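Local coordinates for ancylostoma secreted protein 1 (Necator americanus, PDB 3NT8) that is a two-CAP-domain secreted hookworm protein, probably associated with the transition of infective larvae to parasitism, at residues 70-75 with 158-163; 149-154 with 175-180. One frame throughout, in Å; residues are numbered along the deposited sequence.

Contact 1 of 2, residues 70-75 with 158-163; sequences YKLSWD and TKLGCA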
loop_
_atom_site.group_PDB
_atom_site.type_symbol
_atom_site.label_atom_id
_atom_site.label_comp_id
_atom_site.label_asym_id
_atom_site.label_seq_id
_atom_site.Cartn_x
_atom_site.Cartn_y
_atom_site.Cartn_z
ATOM N N TYR A 70 10.243 -2.535 9.079
ATOM C CA TYR A 70 11.449 -2.941 8.315
ATOM C C TYR A 70 12.649 -1.966 8.380
ATOM O O TYR A 70 12.506 -0.721 8.372
ATOM C CB TYR A 70 11.112 -3.331 6.852
ATOM C CG TYR A 70 10.499 -4.704 6.742
ATOM C CD1 TYR A 70 11.255 -5.777 6.249
ATOM C CD2 TYR A 70 9.234 -4.967 7.254
ATOM C CE1 TYR A 70 10.766 -7.034 6.210
ATOM C CE2 TYR A 70 8.697 -6.252 7.191
ATOM C CZ TYR A 70 9.443 -7.261 6.671
ATOM O OH TYR A 70 8.869 -8.522 6.643
ATOM N N LYS A 71 13.816 -2.568 8.499
ATOM C CA LYS A 71 15.090 -1.860 8.448
ATOM C C LYS A 71 15.280 -1.542 6.989
ATOM O O LYS A 71 15.025 -2.399 6.152
ATOM C CB LYS A 71 16.202 -2.777 8.902
ATOM C CG LYS A 71 17.543 -2.104 9.045
ATOM C CD LYS A 71 18.579 -3.066 9.660
ATOM C CE LYS A 71 19.946 -2.276 9.886
ATOM N NZ LYS A 71 21.099 -3.159 10.226
ATOM N N LEU A 72 15.710 -0.328 6.694
ATOM C CA LEU A 72 16.084 0.065 5.333
ATOM C C LEU A 72 17.459 -0.428 4.958
ATOM O O LEU A 72 18.369 -0.445 5.790
ATOM C CB LEU A 72 16.011 1.630 5.202
ATOM C CG LEU A 72 14.656 2.279 5.591
ATOM C CD1 LEU A 72 14.547 3.835 5.382
ATOM C CD2 LEU A 72 13.561 1.611 4.778
ATOM N N SER A 73 17.618 -0.835 3.707
ATOM C CA SER A 73 18.932 -1.066 3.105
ATOM C C SER A 73 19.188 -0.001 2.084
ATOM O O SER A 73 18.254 0.497 1.421
ATOM C CB SER A 73 18.933 -2.400 2.390
ATOM O OG SER A 73 18.618 -3.381 3.343
ATOM N N TRP A 74 20.445 0.385 1.948
ATOM C CA TRP A 74 20.816 1.329 0.865
ATOM C C TRP A 74 20.669 0.801 -0.574
ATOM O O TRP A 74 20.976 -0.351 -0.856
ATOM C CB TRP A 74 22.252 1.829 1.109
ATOM C CG TRP A 74 22.605 3.038 0.331
ATOM C CD1 TRP A 74 23.238 3.076 -0.899
ATOM C CD2 TRP A 74 22.379 4.392 0.712
ATOM N NE1 TRP A 74 23.397 4.365 -1.289
ATOM C CE2 TRP A 74 22.906 5.199 -0.312
ATOM C CE3 TRP A 74 21.785 5.007 1.846
ATOM C CZ2 TRP A 74 22.844 6.591 -0.277
ATOM C CZ3 TRP A 74 21.711 6.400 1.891
ATOM C CH2 TRP A 74 22.258 7.176 0.836
ATOM N N ASP A 75 20.244 1.643 -1.515
ATOM C CA ASP A 75 20.171 1.154 -2.877
ATOM C C ASP A 75 20.960 2.051 -3.834
ATOM O O ASP A 75 20.656 3.238 -3.945
ATOM C CB ASP A 75 18.704 0.958 -3.289
ATOM C CG ASP A 75 18.561 0.342 -4.672
ATOM O OD1 ASP A 75 18.292 -0.861 -4.764
ATOM O OD2 ASP A 75 18.713 1.067 -5.674
ATOM N N THR A 158 11.511 -0.829 2.437
ATOM C CA THR A 158 12.713 -1.603 2.665
ATOM C C THR A 158 13.969 -0.950 2.029
ATOM O O THR A 158 15.102 -1.294 2.397
ATOM C CB THR A 158 12.551 -2.998 2.023
ATOM O OG1 THR A 158 12.231 -2.835 0.633
ATOM C CG2 THR A 158 11.418 -3.802 2.737
ATOM N N LYS A 159 13.781 -0.053 1.050
ATOM C CA LYS A 159 14.954 0.510 0.339
ATOM C C LYS A 159 15.042 2.036 0.408
ATOM O O LYS A 159 14.020 2.740 0.348
ATOM C CB LYS A 159 14.998 0.064 -1.115
ATOM C CG LYS A 159 15.499 -1.364 -1.352
ATOM C CD LYS A 159 15.943 -1.662 -2.812
ATOM C CE LYS A 159 14.823 -1.977 -3.782
ATOM N NZ LYS A 159 14.202 -3.334 -3.589
ATOM N N LEU A 160 16.275 2.539 0.514
ATOM C CA LEU A 160 16.536 3.956 0.731
ATOM C C LEU A 160 17.581 4.460 -0.276
ATOM O O LEU A 160 18.558 3.753 -0.534
ATOM C CB LEU A 160 17.086 4.181 2.149
ATOM C CG LEU A 160 17.462 5.630 2.471
ATOM C CD1 LEU A 160 16.257 6.507 2.422
ATOM C CD2 LEU A 160 18.224 5.811 3.807
ATOM N N GLY A 161 17.387 5.671 -0.817
ATOM C CA GLY A 161 18.414 6.310 -1.655
ATOM C C GLY A 161 18.462 7.806 -1.420
ATOM O O GLY A 161 17.456 8.501 -1.623
ATOM N N CYS A 162 19.612 8.310 -0.973
ATOM C CA CYS A 162 19.710 9.756 -0.718
ATOM C C CYS A 162 20.965 10.357 -1.406
ATOM O O CYS A 162 21.944 9.621 -1.647
ATOM C CB CYS A 162 19.722 10.094 0.786
ATOM S SG CYS A 162 18.538 9.337 1.910
ATOM N N ALA A 163 20.915 11.679 -1.655
ATOM C CA ALA A 163 21.972 12.446 -2.264
ATOM C C ALA A 163 21.781 13.951 -1.965
ATOM O O ALA A 163 20.656 14.365 -1.736
ATOM C CB ALA A 163 21.998 12.160 -3.817
HETATM O O HOH W 1 15.939 -4.131 2.658
#
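Trp74 lays its indole against Leu160 and Cys162, and this is the closely packed end of the contact. With CG anti to the backbone N (chi1 -164°), the ring swings along the neighbouring strand: CZ3 lies 4.0 Å from Leu160 CD2, CH2 is 3.9 Å from Cys162 CB, and Leu160 O stands over one face, towards the rim. Cys162 SG, disulfide-bonded to Cys175, makes an oblique sulfur-aromatic contact with the six-membered ring. Further back, Leu72 CB meets Leu160 CB at 4.1 Å. The backbones pair in parallel, Ser73 N to Thr158 O (2.9 Å), Leu160 N to Ser73 O (3.0 Å) and Asp75 N to Leu160 O (2.9 Å), so that strand 73-74 forms an outer edge of the mixed four-stranded sheet in the first CAP domain. The face carrying Ser73 and Lys159 is looser and takes up water: Ser73 lies at the exposed side, and its OG reaches Thr158 O through a water that donates to that carbonyl. Separately, the aliphatic CD of Lys159 touches the Asp75 carboxylate, 3.2 Å from OD1, while NZ stays 4.9 Å from that oxygen, too far for a salt bridge. Asp75 instead caps the following helix, OD2 accepting from Met78 N.

Contact 2 of 2, residues 149-154 with 175-180; sequences FSNMVY and CIYNGV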
loop_
_atom_site.group_PDB
_atom_site.type_symbol
_atom_site.label_atom_id
_atom_site.label_comp_id
_atom_site.label_asym_id
_atom_site.label_seq_id
_atom_site.Cartn_x
_atom_site.Cartn_y
_atom_site.Cartn_z
ATOM N N PHE A 149 7.557 12.939 7.396
ATOM C CA PHE A 149 7.659 11.913 8.421
ATOM C C PHE A 149 7.149 10.563 7.955
ATOM O O PHE A 149 7.791 9.575 8.263
ATOM C CB PHE A 149 6.943 12.370 9.716
ATOM C CG PHE A 149 6.751 11.263 10.768
ATOM C CD1 PHE A 149 7.782 10.935 11.641
ATOM C CD2 PHE A 149 5.531 10.570 10.886
ATOM C CE1 PHE A 149 7.629 9.926 12.622
ATOM C CE2 PHE A 149 5.339 9.552 11.879
ATOM C CZ PHE A 149 6.389 9.221 12.740
ATOM N N SER A 150 6.058 10.534 7.185
ATOM C CA SER A 150 5.440 9.317 6.641
ATOM C C SER A 150 6.341 8.473 5.749
ATOM O O SER A 150 6.379 7.247 5.920
ATOM C CB SER A 150 4.096 9.624 5.959
ATOM O OG SER A 150 4.223 10.191 4.662
ATOM N N ASN A 151 7.117 9.119 4.862
ATOM C CA ASN A 151 8.138 8.447 4.061
ATOM C C ASN A 151 9.264 7.875 4.882
ATOM O O ASN A 151 9.740 6.801 4.578
ATOM C CB ASN A 151 8.738 9.324 2.912
ATOM C CG ASN A 151 7.665 9.847 1.973
ATOM O OD1 ASN A 151 6.790 9.097 1.600
ATOM N ND2 ASN A 151 7.695 11.156 1.660
ATOM N N MET A 152 9.651 8.562 5.940
ATOM C CA MET A 152 10.765 8.083 6.780
ATOM C C MET A 152 10.377 6.849 7.594
ATOM O O MET A 152 11.207 5.962 7.787
ATOM C CB MET A 152 11.275 9.190 7.700
ATOM C CG MET A 152 11.816 10.386 6.973
ATOM S SD MET A 152 12.769 11.565 8.011
ATOM C CE MET A 152 14.086 10.497 8.658
ATOM N N VAL A 153 9.125 6.797 8.045
ATOM C CA VAL A 153 8.680 5.866 9.074
ATOM C C VAL A 153 7.933 4.686 8.485
ATOM O O VAL A 153 7.731 3.664 9.194
ATOM C CB VAL A 153 7.830 6.603 10.201
ATOM C CG1 VAL A 153 6.408 6.716 9.809
ATOM C CG2 VAL A 153 7.870 5.880 11.502
ATOM N N TYR A 154 7.520 4.781 7.209
ATOM C CA TYR A 154 6.595 3.809 6.664
ATOM C C TYR A 154 7.073 2.380 6.761
ATOM O O TYR A 154 8.059 2.009 6.163
ATOM C CB TYR A 154 6.220 4.162 5.204
ATOM C CG TYR A 154 5.062 3.344 4.669
ATOM C CD1 TYR A 154 3.798 3.420 5.270
ATOM C CD2 TYR A 154 5.231 2.491 3.580
ATOM C CE1 TYR A 154 2.706 2.642 4.779
ATOM C CE2 TYR A 154 4.186 1.766 3.090
ATOM C CZ TYR A 154 2.932 1.822 3.700
ATOM O OH TYR A 154 1.927 1.064 3.159
ATOM N N CYS A 175 15.884 12.433 -0.418
ATOM C CA CYS A 175 15.905 10.975 -0.218
ATOM C C CYS A 175 14.673 10.494 -0.921
ATOM O O CYS A 175 13.653 11.180 -0.918
ATOM C CB CYS A 175 15.812 10.564 1.280
ATOM S SG CYS A 175 17.215 10.896 2.333
ATOM N N ILE A 176 14.800 9.315 -1.544
ATOM C CA ILE A 176 13.688 8.617 -2.176
ATOM C C ILE A 176 13.527 7.251 -1.534
ATOM O O ILE A 176 14.493 6.706 -0.980
ATOM C CB ILE A 176 13.861 8.424 -3.733
ATOM C CG1 ILE A 176 15.258 7.974 -4.088
ATOM C CG2 ILE A 176 13.530 9.662 -4.506
ATOM C CD1 ILE A 176 15.304 7.440 -5.456
ATOM N N TYR A 177 12.314 6.707 -1.599
ATOM C CA TYR A 177 11.937 5.525 -0.793
ATOM C C TYR A 177 11.080 4.637 -1.640
ATOM O O TYR A 177 10.224 5.138 -2.336
ATOM C CB TYR A 177 11.099 5.947 0.436
ATOM C CG TYR A 177 11.748 6.978 1.296
ATOM C CD1 TYR A 177 12.369 6.623 2.509
ATOM C CD2 TYR A 177 11.679 8.310 0.969
ATOM C CE1 TYR A 177 12.915 7.589 3.311
ATOM C CE2 TYR A 177 12.227 9.268 1.789
ATOM C CZ TYR A 177 12.833 8.905 2.961
ATOM O OH TYR A 177 13.434 9.820 3.755
ATOM N N ASN A 178 11.284 3.327 -1.580
ATOM C CA ASN A 178 10.510 2.408 -2.369
ATOM C C ASN A 178 9.115 2.079 -1.765
ATOM O O ASN A 178 8.518 1.038 -2.104
ATOM C CB ASN A 178 11.283 1.103 -2.610
ATOM C CG ASN A 178 11.447 0.250 -1.321
ATOM O OD1 ASN A 178 11.369 0.770 -0.201
ATOM N ND2 ASN A 178 11.699 -1.061 -1.491
ATOM N N GLY A 179 8.621 2.934 -0.870
ATOM C CA GLY A 179 7.273 2.766 -0.345
ATOM C C GLY A 179 6.647 4.142 -0.226
ATOM O O GLY A 179 7.363 5.158 -0.036
ATOM N N VAL A 180 5.319 4.160 -0.288
ATOM C CA VAL A 180 4.542 5.376 -0.199
ATOM C C VAL A 180 3.810 5.498 1.177
ATOM O O VAL A 180 2.944 4.671 1.514
ATOM C CB VAL A 180 3.556 5.438 -1.423
ATOM C CG1 VAL A 180 2.712 6.704 -1.380
ATOM C CG2 VAL A 180 4.383 5.355 -2.742
HETATM O O HOH W 2 8.376 5.287 2.821
#
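Helix-to-strand packing without direct hydrogen bonds joins the last turn of helix 147-153 to the end of strand 170-177 and the loop after it, inside the buried core of the first CAP domain. The Tyr177 ring is its centre. Asn151 sits over one face of that ring with two different groups: CB makes a CH-pi contact 3.9 Å from the centroid, 23° off the normal, while the backbone O lies 3.4 Å from CD1, towards the rim. Met152 CG comes 3.6 Å from Tyr177 OH, the hydroxyl itself being hydrogen-bonded to His44 of helix 34-52. Where the helix ends, Tyr154 turns its side chain towards the loop, CG anti to the backbone N (chi1 -169°), and Val180 O stands over the centre of its ring, 3.5 Å from CE2. One water bridges the two segments, donating to Asn151 O at 2.7 Å and to Gly179 O at 3.0 Å. The Asn151 amide bonds through ND2 to Asn102 of strand 100-107, yet its OD1 is buried with no partner in the model. Polar backbone atoms thus meet aromatic faces here, and the shared water supplies both carbonyls with a donor that neither segment offers the other.

Contacts 1 and 2 lie about 9 Å apart between centres and interlock along the chain: helix 147-153 of contact 2 leads into strand 159-167 of contact 1, which turns back as strand 170-177 of contact 2. These neighbouring antiparallel strands join the two contacts directly. The Cys162 SG to Cys175 SG disulfide (2.1 Å) crosses between them, a probable hydrogen bond runs from Ile176 N to Gly161 O (2.8 Å), and Leu160 CD1 packs 3.6 Å from Tyr177 CE1. Asn178 also bonds back to Thr158 and Lys159. Helix 34-52 touches both contacts: both cysteines of the disulfide touch Phe40, and Arg48 binds the carbonyls of Tyr70, Met152 and Tyr154.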